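Local coordinates for hydrogenase maturation factor (Thermoanaerobacter tengcongensis, PDB 3VTI), which is the HypE partner of HypF in [NiFe]-hydrogenase maturation, where it receives a carbamoyl group from HypF and probably dehydrates it to a nitrile at the expense of ATP, at residues Glu207-Ile212 / Val218-Tyr223. Numbering follows the deposited sequence.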
loop_
_atom_site.group_PDB
_atom_site.type_symbol
_atom_site.label_atom_id
_atom_site.label_comp_id
_atom_site.label_asym_id
_atom_site.label_seq_id
_atom_site.Cartn_x
_atom_site.Cartn_y
_atom_site.Cartn_z
ATOM N N GLU C 207 -4.649 21.603 12.388
ATOM C CA GLU C 207 -5.201 21.431 11.046
ATOM C C GLU C 207 -6.729 21.442 11.052
ATOM O O GLU C 207 -7.344 22.099 10.212
ATOM C CB GLU C 207 -4.642 20.160 10.411
ATOM C CG GLU C 207 -5.053 19.907 8.969
ATOM C CD GLU C 207 -4.548 20.959 7.995
ATOM O OE1 GLU C 207 -3.405 21.464 8.143
ATOM O OE2 GLU C 207 -5.308 21.282 7.058
ATOM N N VAL C 208 -7.326 20.736 12.009
ATOM C CA VAL C 208 -8.765 20.771 12.220
ATOM C C VAL C 208 -9.290 22.215 12.381
ATOM O O VAL C 208 -10.242 22.610 11.703
ATOM C CB VAL C 208 -9.176 19.907 13.454
ATOM C CG1 VAL C 208 -10.621 20.222 13.906
ATOM C CG2 VAL C 208 -9.005 18.423 13.166
ATOM N N LEU C 209 -8.666 22.997 13.264
ATOM C CA LEU C 209 -9.117 24.359 13.532
ATOM C C LEU C 209 -9.091 25.193 12.256
ATOM O O LEU C 209 -10.023 25.952 11.993
ATOM C CB LEU C 209 -8.287 25.022 14.642
ATOM C CG LEU C 209 -8.230 24.369 16.038
ATOM C CD1 LEU C 209 -7.279 25.123 16.961
ATOM C CD2 LEU C 209 -9.610 24.222 16.699
ATOM N N TYR C 210 -8.032 25.034 11.464
ATOM C CA TYR C 210 -7.898 25.714 10.178
ATOM C C TYR C 210 -8.962 25.266 9.186
ATOM O O TYR C 210 -9.450 26.074 8.394
ATOM C CB TYR C 210 -6.506 25.488 9.578
ATOM C CG TYR C 210 -5.500 26.541 9.978
ATOM C CD1 TYR C 210 -5.414 27.750 9.288
ATOM C CD2 TYR C 210 -4.643 26.338 11.051
ATOM C CE1 TYR C 210 -4.495 28.728 9.652
ATOM C CE2 TYR C 210 -3.715 27.312 11.425
ATOM C CZ TYR C 210 -3.646 28.502 10.722
ATOM O OH TYR C 210 -2.733 29.465 11.098
ATOM N N GLU C 211 -9.312 23.984 9.233
ATOM C CA GLU C 211 -10.353 23.447 8.365
ATOM C C GLU C 211 -11.712 24.000 8.772
ATOM O O GLU C 211 -12.541 24.302 7.912
ATOM C CB GLU C 211 -10.361 21.920 8.399
ATOM C CG GLU C 211 -9.246 21.287 7.567
ATOM C CD GLU C 211 -8.878 19.867 8.001
ATOM O OE1 GLU C 211 -9.342 19.407 9.075
ATOM O OE2 GLU C 211 -8.112 19.208 7.258
ATOM N N ILE C 212 -11.928 24.142 10.082
ATOM C CA ILE C 212 -13.151 24.747 10.591
ATOM C C ILE C 212 -13.206 26.210 10.169
ATOM O O ILE C 212 -14.245 26.679 9.695
ATOM C CB ILE C 212 -13.275 24.639 12.131
ATOM C CG1 ILE C 212 -13.374 23.176 12.586
ATOM C CG2 ILE C 212 -14.483 25.420 12.612
ATOM C CD1 ILE C 212 -13.101 22.969 14.076
ATOM N N VAL C 218 -14.792 31.495 9.645
ATOM C CA VAL C 218 -14.655 32.089 10.972
ATOM C C VAL C 218 -13.216 31.974 11.469
ATOM O O VAL C 218 -12.357 31.424 10.785
ATOM C CB VAL C 218 -15.578 31.391 12.010
ATOM C CG1 VAL C 218 -17.057 31.565 11.653
ATOM C CG2 VAL C 218 -15.211 29.910 12.165
ATOM N N GLY C 219 -12.961 32.493 12.666
ATOM C CA GLY C 219 -11.677 32.303 13.330
ATOM C C GLY C 219 -11.845 31.512 14.606
ATOM O O GLY C 219 -12.966 31.313 15.069
ATOM N N ILE C 220 -10.736 31.040 15.166
ATOM C CA ILE C 220 -10.777 30.263 16.408
ATOM C C ILE C 220 -9.646 30.661 17.350
ATOM O O ILE C 220 -8.473 30.725 16.952
ATOM C CB ILE C 220 -10.756 28.723 16.162
ATOM C CG1 ILE C 220 -11.941 28.304 15.285
ATOM C CG2 ILE C 220 -10.831 27.972 17.493
ATOM C CD1 ILE C 220 -12.085 26.816 15.073
ATOM N N LYS C 221 -10.026 30.915 18.587
ATOM C CA LYS C 221 -9.080 31.210 19.612
ATOM C C LYS C 221 -9.026 30.117 20.634
ATOM O O LYS C 221 -10.011 29.762 21.220
ATOM C CB LYS C 221 -9.425 32.524 20.279
ATOM C CG LYS C 221 -8.421 32.956 21.302
ATOM C CD LYS C 221 -8.513 34.430 21.549
ATOM C CE LYS C 221 -7.781 35.228 20.507
ATOM N NZ LYS C 221 -6.618 35.925 21.069
ATOM N N ILE C 222 -7.842 29.586 20.835
ATOM C CA ILE C 222 -7.619 28.600 21.887
ATOM C C ILE C 222 -6.696 29.101 23.011
ATOM O O ILE C 222 -5.994 30.111 22.874
ATOM C CB ILE C 222 -7.149 27.231 21.334
ATOM C CG1 ILE C 222 -5.787 27.348 20.642
ATOM C CG2 ILE C 222 -8.210 26.644 20.406
ATOM C CD1 ILE C 222 -5.188 26.012 20.195
ATOM N N TYR C 223 -6.718 28.382 24.130
ATOM C CA TYR C 223 -6.006 28.798 25.334
ATOM C C TYR C 223 -4.972 27.764 25.752
ATOM O O TYR C 223 -5.306 26.614 26.046
ATOM C CB TYR C 223 -7.000 29.137 26.463
ATOM C CG TYR C 223 -7.871 30.325 26.106
ATOM C CD1 TYR C 223 -7.496 31.621 26.458
ATOM C CD2 TYR C 223 -9.047 30.159 25.368
ATOM C CE1 TYR C 223 -8.284 32.725 26.103
ATOM C CE2 TYR C 223 -9.837 31.247 25.007
ATOM C CZ TYR C 223 -9.451 32.526 25.379
ATOM O OH TYR C 223 -10.229 33.601 25.021
#
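L209 and I220 meet where helix 204-216 packs on strand 219-223, and with I212 they bury most of the surface here. The two side chains cross at about a right angle. L209 CD2 rests 3.9 Å from I220 CD1 and also touches I220 CG2. The other branch of L209 reaches further along the strand: CD1 lies 3.9 Å from I222 CG2 and close to I222 CD1. The leucine fork thus straddles two strand residues on the same face.

I220 CD1 is met by both L209 and I212. The CG1 of I220 stands anti to the carbonyl carbon (chi1 -58°) and the chain is extended beyond it. This carries the methyl in among L209 CD2, the L209 carbonyl oxygen and I212. The I212 branch methyl CG2 comes within 3.7 Å of I220 CD1, and I212 CB and CD1 also border it. V218 CG2 adds a looser touch, 4.2 Å from I212 O.

Helix and strand follow each other in the chain through a short turn. The axes of helix segment 207-212 and strand 219-223 approach to 8.1 Å, and their directions are roughly antiparallel, at 147°. This is an alpha/beta layer of the C-terminal domain of the AIR synthase (PurM-like) fold. The strand is interior to a mixed sheet, between strands 279-285 and 290-293, and the helix covers one face of it. With L209 cut back to an alanine, both methyls are gone, and a gap is likely to open over I220 and I222, with I220 CD1 less firmly held.

No hydrogen bond crosses the interface. The helix continues its packing with V208 and I212, which touch strand 194-198 at R198 and V196. E211 makes a salt bridge to R198. The magnesium ion, bound by D22, D60 and D199, lies about 11 Å from the side chain of I212.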